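Local coordinates for protein ceramide very long chain fatty acid hydroxylase SCS7 (Saccharomyces cerevisiae, PDB 4ZR1) that hydroxylates the very long chain fatty acid of dihydroceramides and phytoceramides, probably at C-2, in sphingolipid metabolism, using electrons from cytochrome b5, at residues 141-146 with 264-269; 259-264 with 276-281; 87-92 with 184-189; 80-85 with 177-182. All coordinates share one frame; numbering follows the deposited sequence.

Interaction 1: 141-146 with 264-269; sequences VWTLIE and GVTSWF. With BOG (octyl beta-D-glucopyranoside), chain F.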
# COMPACT_ATOMS: atom_id res chain seq x y z
N VAL A 141 7.01 -16.95 -2.18
CA VAL A 141 6.15 -16.51 -3.26
C VAL A 141 5.40 -15.24 -2.85
O VAL A 141 5.20 -14.35 -3.68
CB VAL A 141 5.16 -17.62 -3.69
CG1 VAL A 141 4.11 -17.09 -4.68
CG2 VAL A 141 5.91 -18.80 -4.29
N TRP A 142 5.00 -15.13 -1.58
CA TRP A 142 4.34 -13.91 -1.13
C TRP A 142 5.20 -12.68 -1.44
O TRP A 142 4.69 -11.68 -1.94
CB TRP A 142 4.00 -13.90 0.37
CG TRP A 142 3.77 -12.47 0.76
CD1 TRP A 142 4.61 -11.67 1.48
CD2 TRP A 142 2.69 -11.62 0.32
NE1 TRP A 142 4.10 -10.39 1.55
CE2 TRP A 142 2.92 -10.34 0.85
CE3 TRP A 142 1.54 -11.84 -0.44
CZ2 TRP A 142 2.05 -9.27 0.64
CZ3 TRP A 142 0.67 -10.77 -0.66
CH2 TRP A 142 0.93 -9.51 -0.12
N THR A 143 6.50 -12.74 -1.12
CA THR A 143 7.35 -11.56 -1.26
C THR A 143 7.46 -11.11 -2.71
O THR A 143 7.70 -9.94 -2.98
CB THR A 143 8.79 -11.79 -0.75
OG1 THR A 143 9.52 -12.61 -1.68
CG2 THR A 143 8.77 -12.45 0.60
N LEU A 144 7.29 -12.07 -3.63
CA LEU A 144 7.34 -11.77 -5.05
C LEU A 144 6.04 -11.11 -5.48
O LEU A 144 6.05 -10.09 -6.17
CB LEU A 144 7.60 -13.04 -5.86
CG LEU A 144 7.95 -12.77 -7.33
CD1 LEU A 144 9.13 -11.80 -7.47
CD2 LEU A 144 8.25 -14.08 -8.04
N ILE A 145 4.92 -11.70 -5.06
CA ILE A 145 3.60 -11.09 -5.17
C ILE A 145 3.57 -9.67 -4.58
O ILE A 145 3.12 -8.72 -5.24
CB ILE A 145 2.56 -11.96 -4.47
CG1 ILE A 145 2.37 -13.26 -5.27
CG2 ILE A 145 1.24 -11.21 -4.32
CD1 ILE A 145 1.58 -14.32 -4.53
N GLU A 146 4.05 -9.55 -3.35
CA GLU A 146 4.21 -8.25 -2.69
C GLU A 146 4.92 -7.23 -3.59
O GLU A 146 4.45 -6.11 -3.75
CB GLU A 146 4.99 -8.41 -1.38
CG GLU A 146 5.42 -7.10 -0.75
CD GLU A 146 6.46 -7.28 0.35
OE1 GLU A 146 7.45 -6.52 0.35
OE2 GLU A 146 6.26 -8.17 1.22
N GLY A 264 9.64 -3.06 -2.71
CA GLY A 264 9.68 -4.05 -1.65
C GLY A 264 9.49 -3.39 -0.30
O GLY A 264 10.12 -2.37 -0.04
N VAL A 265 8.64 -3.95 0.57
CA VAL A 265 8.43 -3.30 1.86
C VAL A 265 8.73 -4.26 3.02
O VAL A 265 9.06 -3.80 4.12
CB VAL A 265 6.96 -2.67 1.98
CG1 VAL A 265 6.24 -2.66 0.63
CG2 VAL A 265 6.11 -3.34 3.03
N THR A 266 8.67 -5.56 2.79
CA THR A 266 9.25 -6.47 3.80
C THR A 266 10.74 -6.63 3.57
O THR A 266 11.45 -7.11 4.45
CB THR A 266 8.61 -7.86 3.80
OG1 THR A 266 8.74 -8.44 2.50
CG2 THR A 266 7.16 -7.78 4.20
N SER A 267 11.19 -6.24 2.38
CA SER A 267 12.62 -6.19 2.03
C SER A 267 12.80 -5.58 0.65
O SER A 267 11.83 -5.50 -0.11
CB SER A 267 13.28 -7.57 2.04
OG SER A 267 13.01 -8.25 0.83
N TRP A 268 14.02 -5.18 0.32
CA TRP A 268 14.32 -4.65 -1.01
C TRP A 268 14.97 -5.71 -1.89
O TRP A 268 15.54 -5.40 -2.94
CB TRP A 268 15.22 -3.43 -0.92
CG TRP A 268 16.45 -3.68 -0.15
CD1 TRP A 268 17.55 -4.39 -0.56
CD2 TRP A 268 16.75 -3.20 1.16
NE1 TRP A 268 18.50 -4.39 0.43
CE2 TRP A 268 18.04 -3.67 1.50
CE3 TRP A 268 16.05 -2.42 2.10
CZ2 TRP A 268 18.64 -3.39 2.72
CZ3 TRP A 268 16.65 -2.14 3.31
CH2 TRP A 268 17.93 -2.62 3.61
N PHE A 269 14.89 -6.96 -1.44
CA PHE A 269 15.40 -8.11 -2.18
C PHE A 269 15.03 -8.06 -3.66
O PHE A 269 15.89 -7.96 -4.53
CB PHE A 269 14.88 -9.39 -1.54
CG PHE A 269 15.38 -10.65 -2.17
CD1 PHE A 269 16.62 -11.16 -1.83
CD2 PHE A 269 14.62 -11.33 -3.10
CE1 PHE A 269 17.09 -12.31 -2.41
CE2 PHE A 269 15.09 -12.48 -3.69
CZ PHE A 269 16.32 -12.98 -3.33
C1 BOG F . 15.76 -8.70 6.65
O1 BOG F . 14.48 -9.26 6.49
C2 BOG F . 15.77 -7.78 7.87
O2 BOG F . 14.96 -6.63 7.68
C3 BOG F . 17.18 -7.32 8.16
O3 BOG F . 17.22 -6.75 9.45
C4 BOG F . 18.19 -8.44 8.06
O4 BOG F . 19.48 -7.88 8.01
C5 BOG F . 17.97 -9.29 6.82
O5 BOG F . 16.65 -9.77 6.81
C6 BOG F . 18.90 -10.48 6.85
O6 BOG F . 20.08 -10.22 6.11
C1' BOG F . 14.32 -10.10 5.37
C2' BOG F . 12.91 -10.65 5.41
C3' BOG F . 12.48 -11.21 4.08
C4' BOG F . 11.32 -12.18 4.30
C5' BOG F . 10.19 -11.45 5.00
C6' BOG F . 9.28 -12.46 5.68
C7' BOG F . 7.88 -11.90 5.79
C8' BOG F . 7.31 -11.69 4.41
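Transmembrane helix 128-154 is tied here to the cytoplasmic loop that follows helix 242-256, with Glu146 reaching from the helix to accept from the backbone N of Val265 and from both the backbone N and the hydroxyl of Thr266. Its CG lies anti to the backbone N (chi1 170°) and the chain stays extended beyond it, so the carboxylate is carried straight out to the loop. Two consecutive amides converge on one oxygen: Val265 N lies 2.8 Å from Glu146 OE1 and nearly in line with its C-O bond, while Thr266 N, 2.9 Å from the same OE1, comes in on the syn side, 28° out of the carboxylate plane. Both approach from the same face. The other oxygen, Glu146 OE2, offers its syn lone pair to Thr266 OG1 at 2.8 Å, and also takes a weak bond from Trp142 NE1. Three bonds to the buried carboxylate hold the loop to the helix, and there Val265 lies against the zinc ligands His150 and His251. Trp142, which lines the tridecane pocket, has Glu146 CB over one face of its indole. At the rim of that indole, C8' of an octyl glucoside chain sits 4.0 Å from Trp142 CD1 and 3.9 Å from Thr266 CG2.

Interaction 2: 259-264 with 276-281; sequences YQLGFG and TYLGPD
Leu261 starts its contact with the 276-281 loop at CB, which lies 3.3 Å from Thr276 O and 3.5 Å from Leu278 CD1. The two loops flank the short helix 269-273 on the cytoplasmic side of the hydroxylase domain, and this side chain is the main apolar link between them. Beyond CB, chi1 (-56°) sets CG anti to the carbonyl carbon, and from there the two methyls part: CD1 meets Tyr277 O and, 3.6 Å away, Leu278 CD1, whereas CD2 lies against the Thr276 backbone, 3.3 Å from Thr276 O. An alanine here is likely to leave Leu278 CD1 with less apolar cover and open a gap beside the Thr276 and Tyr277 carbonyls. Next along the chain, Gly262 N donates to Thr276 O at 3.1 Å in a nearly straight bond (169°). Gly262 has a positive phi, which by itself favours glycine. The loop also stands behind one zinc site, for Leu261 O and Phe263 O accept from ND1 of the ligands His254 and His150. Phe263 crosses Thr276 at about a right angle: Thr276 CG2 lies in the plane of the ring at its edge, 4.0 Å from Phe263 CE2.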
# COMPACT_ATOMS: atom_id res chain seq x y z
N TYR A 259 8.58 7.27 -5.79
CA TYR A 259 7.64 6.15 -5.83
C TYR A 259 7.72 5.40 -7.17
O TYR A 259 6.80 4.65 -7.52
CB TYR A 259 6.20 6.62 -5.57
CG TYR A 259 5.62 7.61 -6.57
CD1 TYR A 259 5.87 8.97 -6.47
CD2 TYR A 259 4.78 7.17 -7.60
CE1 TYR A 259 5.34 9.87 -7.38
CE2 TYR A 259 4.24 8.07 -8.50
CZ TYR A 259 4.52 9.41 -8.39
OH TYR A 259 3.98 10.29 -9.30
N GLN A 260 8.81 5.61 -7.90
CA GLN A 260 9.11 4.78 -9.07
C GLN A 260 10.09 3.68 -8.67
O GLN A 260 10.45 2.82 -9.48
CB GLN A 260 9.68 5.62 -10.22
CG GLN A 260 8.63 6.38 -11.00
CD GLN A 260 8.15 7.62 -10.29
OE1 GLN A 260 8.94 8.43 -9.79
NE2 GLN A 260 6.84 7.77 -10.20
N LEU A 261 10.50 3.72 -7.40
CA LEU A 261 11.42 2.74 -6.83
C LEU A 261 10.97 2.30 -5.44
O LEU A 261 10.00 2.84 -4.90
CB LEU A 261 12.83 3.32 -6.76
CG LEU A 261 13.44 3.84 -8.05
CD1 LEU A 261 14.71 4.60 -7.73
CD2 LEU A 261 13.73 2.70 -9.02
N GLY A 262 11.67 1.33 -4.86
CA GLY A 262 11.44 0.90 -3.49
C GLY A 262 10.12 0.17 -3.29
O GLY A 262 9.41 0.40 -2.30
N PHE A 263 9.79 -0.73 -4.21
CA PHE A 263 8.52 -1.44 -4.16
C PHE A 263 8.48 -2.55 -3.11
O PHE A 263 7.40 -2.94 -2.66
CB PHE A 263 8.18 -2.01 -5.54
CG PHE A 263 8.10 -0.96 -6.61
CD1 PHE A 263 7.08 -0.02 -6.60
CD2 PHE A 263 9.05 -0.91 -7.61
CE1 PHE A 263 7.01 0.96 -7.58
CE2 PHE A 263 8.98 0.07 -8.60
CZ PHE A 263 7.96 1.01 -8.58
N GLY A 264 9.64 -3.06 -2.71
CA GLY A 264 9.68 -4.05 -1.65
C GLY A 264 9.49 -3.39 -0.30
O GLY A 264 10.12 -2.37 -0.04
N THR A 276 15.07 -2.02 -9.24
CA THR A 276 14.26 -0.89 -8.82
C THR A 276 14.66 -0.45 -7.42
O THR A 276 13.91 0.25 -6.76
CB THR A 276 12.74 -1.23 -8.83
OG1 THR A 276 12.50 -2.41 -8.05
CG2 THR A 276 12.24 -1.44 -10.25
N TYR A 277 15.85 -0.87 -6.99
CA TYR A 277 16.36 -0.50 -5.67
C TYR A 277 16.32 1.02 -5.48
O TYR A 277 16.43 1.78 -6.45
CB TYR A 277 17.79 -1.03 -5.47
CG TYR A 277 18.35 -0.77 -4.08
CD1 TYR A 277 17.84 -1.45 -2.98
CD2 TYR A 277 19.38 0.14 -3.87
CE1 TYR A 277 18.34 -1.23 -1.71
CE2 TYR A 277 19.88 0.38 -2.60
CZ TYR A 277 19.35 -0.31 -1.52
OH TYR A 277 19.84 -0.09 -0.26
N LEU A 278 16.15 1.46 -4.24
CA LEU A 278 16.08 2.88 -3.93
C LEU A 278 17.36 3.32 -3.22
O LEU A 278 17.39 3.46 -2.00
CB LEU A 278 14.84 3.18 -3.08
CG LEU A 278 14.41 4.63 -2.92
CD1 LEU A 278 14.33 5.32 -4.26
CD2 LEU A 278 13.06 4.70 -2.21
N GLY A 279 18.42 3.53 -4.00
CA GLY A 279 19.73 3.87 -3.45
C GLY A 279 19.81 5.31 -2.97
O GLY A 279 18.84 6.05 -3.09
N PRO A 280 20.97 5.71 -2.43
CA PRO A 280 21.07 7.04 -1.80
C PRO A 280 21.21 8.27 -2.73
O PRO A 280 21.16 9.37 -2.19
CB PRO A 280 22.30 6.88 -0.88
CG PRO A 280 23.12 5.79 -1.50
CD PRO A 280 22.14 4.85 -2.13
N ASP A 281 21.36 8.07 -4.04
CA ASP A 281 21.37 9.13 -5.07
C ASP A 281 20.27 8.88 -6.12
O ASP A 281 20.37 9.29 -7.27
CB ASP A 281 22.76 9.23 -5.74
CG ASP A 281 23.03 8.13 -6.78
OD1 ASP A 281 22.12 7.36 -7.17
OD2 ASP A 281 24.20 8.00 -7.20

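Interaction 3: 87-92 with 184-189; sequences GSAPLF and KYRLVM. With BOG (octyl beta-D-glucopyranoside), chain E.
Arg186 points its guanidinium end-on at the backbone of Ala89, while Ser88 and Leu91 close on the flat group from opposite faces. The carbonyl oxygen lies exactly in the guanidinium plane and takes both terminal nitrogens: Arg186 NH1 meets a lone pair of Ala89 O in the carbonyl plane, 2.6 Å away, and Arg186 NH2 is 2.9 Å from the same oxygen, almost in line with its C=O bond. Both bonds are bent, the NH2 one more, with an N-H...O angle of 134°. Over one face stands Leu91, whose side chain runs against the direction of the arginine and brings CG to 3.5 Å from Arg186 NH2. Over the other, Ser88 CB lies 3.5 Å from Arg186 NH1. The serine hydroxyl leads elsewhere, bonding to Asp183 and resting at the edge of the Tyr185 ring, 3.7 Å from Tyr185 CD2. The arginine sets out toward the 87-92 loop and is bent at chi2 (72°) on the way. Its buried charge is probably balanced by salt bridges from NH1 to Asp183 and NH2 to Glu97, with NE donating to Thr100 O; these bonds fix the rotation of the group. On the backbone side, an octyl glucoside donates O2 to Arg186 O and O3, at 2.8 Å, to Leu187 O. The arrangement is a buried arginine bridging two cytoplasmic loops, gripping a backbone carbonyl end-on and paired with two acidic residues; its own loop leads from the zinc-binding helix 164-179 into transmembrane helix 191-208.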
# COMPACT_ATOMS: atom_id res chain seq x y z
N GLY A 87 -7.30 12.85 12.93
CA GLY A 87 -8.41 12.02 12.49
C GLY A 87 -8.21 11.40 11.12
O GLY A 87 -7.10 11.43 10.57
N SER A 88 -9.28 10.85 10.56
CA SER A 88 -9.24 10.24 9.23
C SER A 88 -10.16 10.96 8.26
O SER A 88 -11.35 11.12 8.54
CB SER A 88 -9.62 8.76 9.30
OG SER A 88 -8.67 8.02 10.05
N ALA A 89 -9.62 11.38 7.12
CA ALA A 89 -10.41 12.06 6.08
C ALA A 89 -11.61 11.24 5.62
O ALA A 89 -11.53 10.02 5.53
CB ALA A 89 -9.53 12.40 4.88
N PRO A 90 -12.72 11.90 5.33
CA PRO A 90 -13.91 11.17 4.88
C PRO A 90 -13.79 10.69 3.43
O PRO A 90 -13.38 11.47 2.57
CB PRO A 90 -15.02 12.20 5.03
CG PRO A 90 -14.32 13.53 4.81
CD PRO A 90 -12.96 13.36 5.42
N LEU A 91 -14.13 9.44 3.17
CA LEU A 91 -14.15 8.94 1.80
C LEU A 91 -15.57 8.99 1.24
O LEU A 91 -15.78 9.36 0.09
CB LEU A 91 -13.59 7.51 1.71
CG LEU A 91 -12.11 7.33 2.10
CD1 LEU A 91 -11.56 6.00 1.62
CD2 LEU A 91 -11.27 8.46 1.57
N PHE A 92 -16.55 8.62 2.08
CA PHE A 92 -17.96 8.66 1.71
C PHE A 92 -18.69 9.76 2.47
O PHE A 92 -19.54 10.46 1.90
CB PHE A 92 -18.65 7.33 2.00
CG PHE A 92 -18.26 6.22 1.09
CD1 PHE A 92 -18.81 6.10 -0.18
CD2 PHE A 92 -17.36 5.25 1.51
CE1 PHE A 92 -18.46 5.06 -1.01
CE2 PHE A 92 -17.00 4.20 0.68
CZ PHE A 92 -17.55 4.10 -0.58
N LYS A 184 -3.74 6.37 10.09
CA LYS A 184 -3.54 5.06 10.72
C LYS A 184 -4.67 4.06 10.42
O LYS A 184 -4.52 2.86 10.66
CB LYS A 184 -3.35 5.22 12.23
CG LYS A 184 -4.54 5.80 12.97
CD LYS A 184 -4.22 6.04 14.45
CE LYS A 184 -5.39 6.70 15.18
NZ LYS A 184 -5.10 6.97 16.61
N TYR A 185 -5.79 4.53 9.87
CA TYR A 185 -6.86 3.59 9.56
C TYR A 185 -7.04 3.35 8.07
O TYR A 185 -7.97 2.66 7.67
CB TYR A 185 -8.18 4.07 10.15
CG TYR A 185 -8.21 4.03 11.67
CD1 TYR A 185 -8.49 2.86 12.35
CD2 TYR A 185 -8.00 5.18 12.40
CE1 TYR A 185 -8.53 2.84 13.73
CE2 TYR A 185 -8.04 5.17 13.77
CZ TYR A 185 -8.30 4.00 14.44
OH TYR A 185 -8.34 4.01 15.81
N ARG A 186 -6.14 3.89 7.25
CA ARG A 186 -6.20 3.65 5.81
C ARG A 186 -4.87 3.15 5.28
O ARG A 186 -4.46 3.50 4.17
CB ARG A 186 -6.59 4.93 5.06
CG ARG A 186 -8.09 5.10 4.88
CD ARG A 186 -8.76 5.46 6.18
NE ARG A 186 -10.17 5.76 5.98
CZ ARG A 186 -10.66 6.99 5.83
NH1 ARG A 186 -9.86 8.05 5.88
NH2 ARG A 186 -11.96 7.15 5.63
N LEU A 187 -4.18 2.33 6.07
CA LEU A 187 -2.91 1.77 5.65
C LEU A 187 -3.09 0.29 5.31
O LEU A 187 -2.90 -0.10 4.16
CB LEU A 187 -1.85 1.98 6.74
CG LEU A 187 -0.39 1.65 6.42
CD1 LEU A 187 0.55 2.37 7.38
CD2 LEU A 187 -0.16 0.15 6.52
N VAL A 188 -3.44 -0.52 6.29
CA VAL A 188 -3.59 -1.94 6.01
C VAL A 188 -4.82 -2.16 5.16
O VAL A 188 -5.67 -1.28 5.03
CB VAL A 188 -3.67 -2.80 7.27
CG1 VAL A 188 -2.49 -2.49 8.21
CG2 VAL A 188 -5.00 -2.62 7.96
N MET A 189 -4.90 -3.33 4.55
CA MET A 189 -5.96 -3.63 3.61
C MET A 189 -7.21 -4.02 4.35
O MET A 189 -7.16 -4.81 5.29
CB MET A 189 -5.55 -4.76 2.67
CG MET A 189 -4.25 -4.52 1.95
SD MET A 189 -3.97 -5.85 0.77
CE MET A 189 -5.62 -5.99 0.12
C1 BOG E . -6.49 0.67 1.01
O1 BOG E . -7.60 1.06 1.79
C2 BOG E . -5.24 1.19 1.67
O2 BOG E . -5.26 2.60 1.57
C3 BOG E . -4.01 0.71 0.93
O3 BOG E . -2.82 0.98 1.63
C4 BOG E . -4.10 -0.76 0.63
O4 BOG E . -3.05 -1.06 -0.26
C5 BOG E . -5.42 -1.06 -0.03
O5 BOG E . -6.45 -0.73 0.88
C6 BOG E . -5.41 -2.53 -0.40
O6 BOG E . -6.70 -3.10 -0.41
C1' BOG E . -8.68 1.61 1.06
C2' BOG E . -9.82 2.01 1.98
C3' BOG E . -11.11 1.96 1.20
C4' BOG E . -12.13 1.03 1.84
C5' BOG E . -12.95 0.34 0.77
C6' BOG E . -14.21 -0.23 1.38
C7' BOG E . -14.94 -1.08 0.36
C8' BOG E . -15.70 -0.17 -0.59

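Interaction 4: 80-85 with 177-182; sequences RPRHYG and HHYLPM. With ZN (zinc ion), chain C; ZN (zinc ion), chain D; BOG (octyl beta-D-glucopyranoside), chain E.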
# COMPACT_ATOMS: atom_id res chain seq x y z
N ARG A 80 1.50 13.10 -4.09
CA ARG A 80 2.09 14.16 -3.30
C ARG A 80 1.30 14.25 -2.00
O ARG A 80 0.14 14.65 -2.00
CB ARG A 80 2.10 15.47 -4.08
CG ARG A 80 2.92 15.36 -5.36
CD ARG A 80 2.93 16.64 -6.16
NE ARG A 80 3.51 17.74 -5.40
CZ ARG A 80 3.73 18.95 -5.90
NH1 ARG A 80 4.26 19.90 -5.14
NH2 ARG A 80 3.42 19.20 -7.17
N PRO A 81 1.92 13.82 -0.89
CA PRO A 81 1.18 13.52 0.34
C PRO A 81 0.59 14.72 1.07
O PRO A 81 1.15 15.82 1.05
CB PRO A 81 2.23 12.82 1.22
CG PRO A 81 3.55 13.29 0.69
CD PRO A 81 3.35 13.45 -0.78
N ARG A 82 -0.54 14.49 1.71
CA ARG A 82 -1.11 15.47 2.62
C ARG A 82 -1.31 14.77 3.97
O ARG A 82 -1.00 13.59 4.12
CB ARG A 82 -2.44 16.02 2.09
CG ARG A 82 -2.63 15.88 0.59
CD ARG A 82 -1.85 16.91 -0.21
NE ARG A 82 -1.96 16.64 -1.65
CZ ARG A 82 -2.14 17.58 -2.56
NH1 ARG A 82 -2.23 17.25 -3.85
NH2 ARG A 82 -2.23 18.84 -2.20
N HIS A 83 -1.84 15.51 4.94
CA HIS A 83 -2.16 14.93 6.24
C HIS A 83 -3.46 15.55 6.77
O HIS A 83 -3.58 16.77 6.86
CB HIS A 83 -1.01 15.14 7.24
CG HIS A 83 -1.18 14.39 8.52
ND1 HIS A 83 -1.22 13.01 8.58
CD2 HIS A 83 -1.34 14.83 9.80
CE1 HIS A 83 -1.40 12.63 9.84
NE2 HIS A 83 -1.46 13.71 10.59
N TYR A 84 -4.43 14.70 7.10
CA TYR A 84 -5.72 15.18 7.61
C TYR A 84 -5.65 15.68 9.05
O TYR A 84 -6.51 16.44 9.49
CB TYR A 84 -6.77 14.07 7.51
CG TYR A 84 -8.18 14.55 7.73
CD1 TYR A 84 -8.85 15.29 6.75
CD2 TYR A 84 -8.87 14.23 8.89
CE1 TYR A 84 -10.15 15.73 6.94
CE2 TYR A 84 -10.17 14.67 9.09
CZ TYR A 84 -10.80 15.42 8.11
OH TYR A 84 -12.09 15.85 8.30
N GLY A 85 -4.61 15.26 9.77
CA GLY A 85 -4.49 15.57 11.18
C GLY A 85 -4.71 14.32 12.01
O GLY A 85 -4.44 13.21 11.55
N HIS A 177 -3.33 5.77 0.16
CA HIS A 177 -2.27 5.60 1.13
C HIS A 177 -1.10 6.55 0.83
O HIS A 177 -0.47 7.08 1.75
CB HIS A 177 -1.82 4.14 1.15
CG HIS A 177 -0.64 3.90 2.03
ND1 HIS A 177 -0.66 4.18 3.38
CD2 HIS A 177 0.60 3.45 1.76
CE1 HIS A 177 0.52 3.89 3.90
NE2 HIS A 177 1.30 3.45 2.94
N HIS A 178 -0.82 6.78 -0.45
CA HIS A 178 0.20 7.76 -0.83
C HIS A 178 -0.30 9.17 -0.60
O HIS A 178 0.45 10.07 -0.22
CB HIS A 178 0.60 7.58 -2.29
CG HIS A 178 1.72 6.61 -2.49
ND1 HIS A 178 3.01 7.01 -2.78
CD2 HIS A 178 1.75 5.26 -2.43
CE1 HIS A 178 3.78 5.94 -2.89
NE2 HIS A 178 3.04 4.87 -2.68
N TYR A 179 -1.59 9.37 -0.82
CA TYR A 179 -2.20 10.66 -0.57
C TYR A 179 -2.17 10.94 0.93
O TYR A 179 -1.86 12.07 1.34
CB TYR A 179 -3.63 10.67 -1.13
CG TYR A 179 -4.29 12.03 -1.14
CD1 TYR A 179 -3.75 13.09 -1.87
CD2 TYR A 179 -5.49 12.24 -0.47
CE1 TYR A 179 -4.37 14.33 -1.89
CE2 TYR A 179 -6.12 13.48 -0.49
CZ TYR A 179 -5.55 14.52 -1.20
OH TYR A 179 -6.18 15.75 -1.21
N LEU A 180 -2.47 9.93 1.76
CA LEU A 180 -2.47 10.13 3.21
C LEU A 180 -1.72 9.05 4.02
O LEU A 180 -2.35 8.28 4.75
CB LEU A 180 -3.90 10.23 3.72
CG LEU A 180 -4.71 11.42 3.18
CD1 LEU A 180 -6.02 10.94 2.59
CD2 LEU A 180 -4.95 12.43 4.28
N PRO A 181 -0.38 9.05 3.93
CA PRO A 181 0.56 8.10 4.53
C PRO A 181 0.35 7.85 6.03
O PRO A 181 0.42 6.70 6.49
CB PRO A 181 1.92 8.77 4.32
CG PRO A 181 1.71 9.74 3.22
CD PRO A 181 0.31 10.21 3.35
N MET A 182 0.08 8.91 6.78
CA MET A 182 -0.07 8.80 8.23
C MET A 182 -1.51 8.66 8.70
O MET A 182 -1.79 8.86 9.88
CB MET A 182 0.56 10.02 8.91
CG MET A 182 2.06 9.98 8.87
SD MET A 182 2.66 8.46 9.63
CE MET A 182 3.92 8.02 8.43
ZN ZN C . 3.52 2.97 3.00
ZN ZN D . 3.54 2.68 -3.20
C1 BOG E . -6.49 0.67 1.01
O1 BOG E . -7.60 1.06 1.79
C2 BOG E . -5.24 1.19 1.67
O2 BOG E . -5.26 2.60 1.57
C3 BOG E . -4.01 0.71 0.93
O3 BOG E . -2.82 0.98 1.63
C4 BOG E . -4.10 -0.76 0.63
O4 BOG E . -3.05 -1.06 -0.26
C5 BOG E . -5.42 -1.06 -0.03
O5 BOG E . -6.45 -0.73 0.88
C6 BOG E . -5.41 -2.53 -0.40
O6 BOG E . -6.70 -3.10 -0.41
C1' BOG E . -8.68 1.61 1.06
C2' BOG E . -9.82 2.01 1.98
C3' BOG E . -11.11 1.96 1.20
C4' BOG E . -12.13 1.03 1.84
C5' BOG E . -12.95 0.34 0.77
C6' BOG E . -14.21 -0.23 1.38
C7' BOG E . -14.94 -1.08 0.36
C8' BOG E . -15.70 -0.17 -0.59
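This buried contact lays an extended cytoplasmic segment, Pro81 to His83, along the C-terminal end of helix 164-179, where the helix gives way to a loop. Arg82 N donates to Tyr179 O at 2.8 Å with an angle of 179°, and Pro81 CA adds a CA-H...O contact to the same carbonyl. Arg82 crosses Tyr179 obliquely: its CG and NE come within 3.4 and 3.3 Å of Tyr179 CE1, and the guanidinium and ring planes stand 63° apart. A bend at chi2 (-77°) carries the charged end past the ring to a salt bridge with Asp47. An alanine in its place would probably deprive Asp47 of the salt bridge and bare the CE1 side of Tyr179. Pro81 CB makes an apolar contact with Pro181 CG at 3.7 Å; separately, His83 CE1 is in van der Waals contact with Met182 CB at 3.4 Å. Immediately before Tyr179, His177 and His178 each bind a different zinc ion through NE2, at 2.3 Å, so the segment backs the end of the helix that feeds both metal sites. Helices 128-154, 211-236 and 242-256 supply further histidines to the zinc pair, and Tyr256 of helix 242-256 packs on Pro81, Pro181 and Met182.

Overall arrangement
All four contacts are largely buried, and they lie around the dizinc centre. Interactions 1 and 2 share Gly264 and touch through Trp268 and Tyr277, but 1 ties transmembrane helix 128-154 to a loop whereas 2 joins two loops. Interactions 3 and 4, centres about 10 Å apart, meet where Tyr84 packs on Ala89 and Leu187 on His177. Charge dominates two contacts, a carboxylate receiving donors in 1 and a guanidinium gripping a carbonyl in 3. Interactions 2 and 4 each have one backbone bond across them; in 2 apolar side chains complete it, in 4 Arg82 against Tyr179 and two zinc-binding histidines stand beside it. Tyr259 against His178 joins 2 and 4, and one octyl glucoside touches 3 and 4.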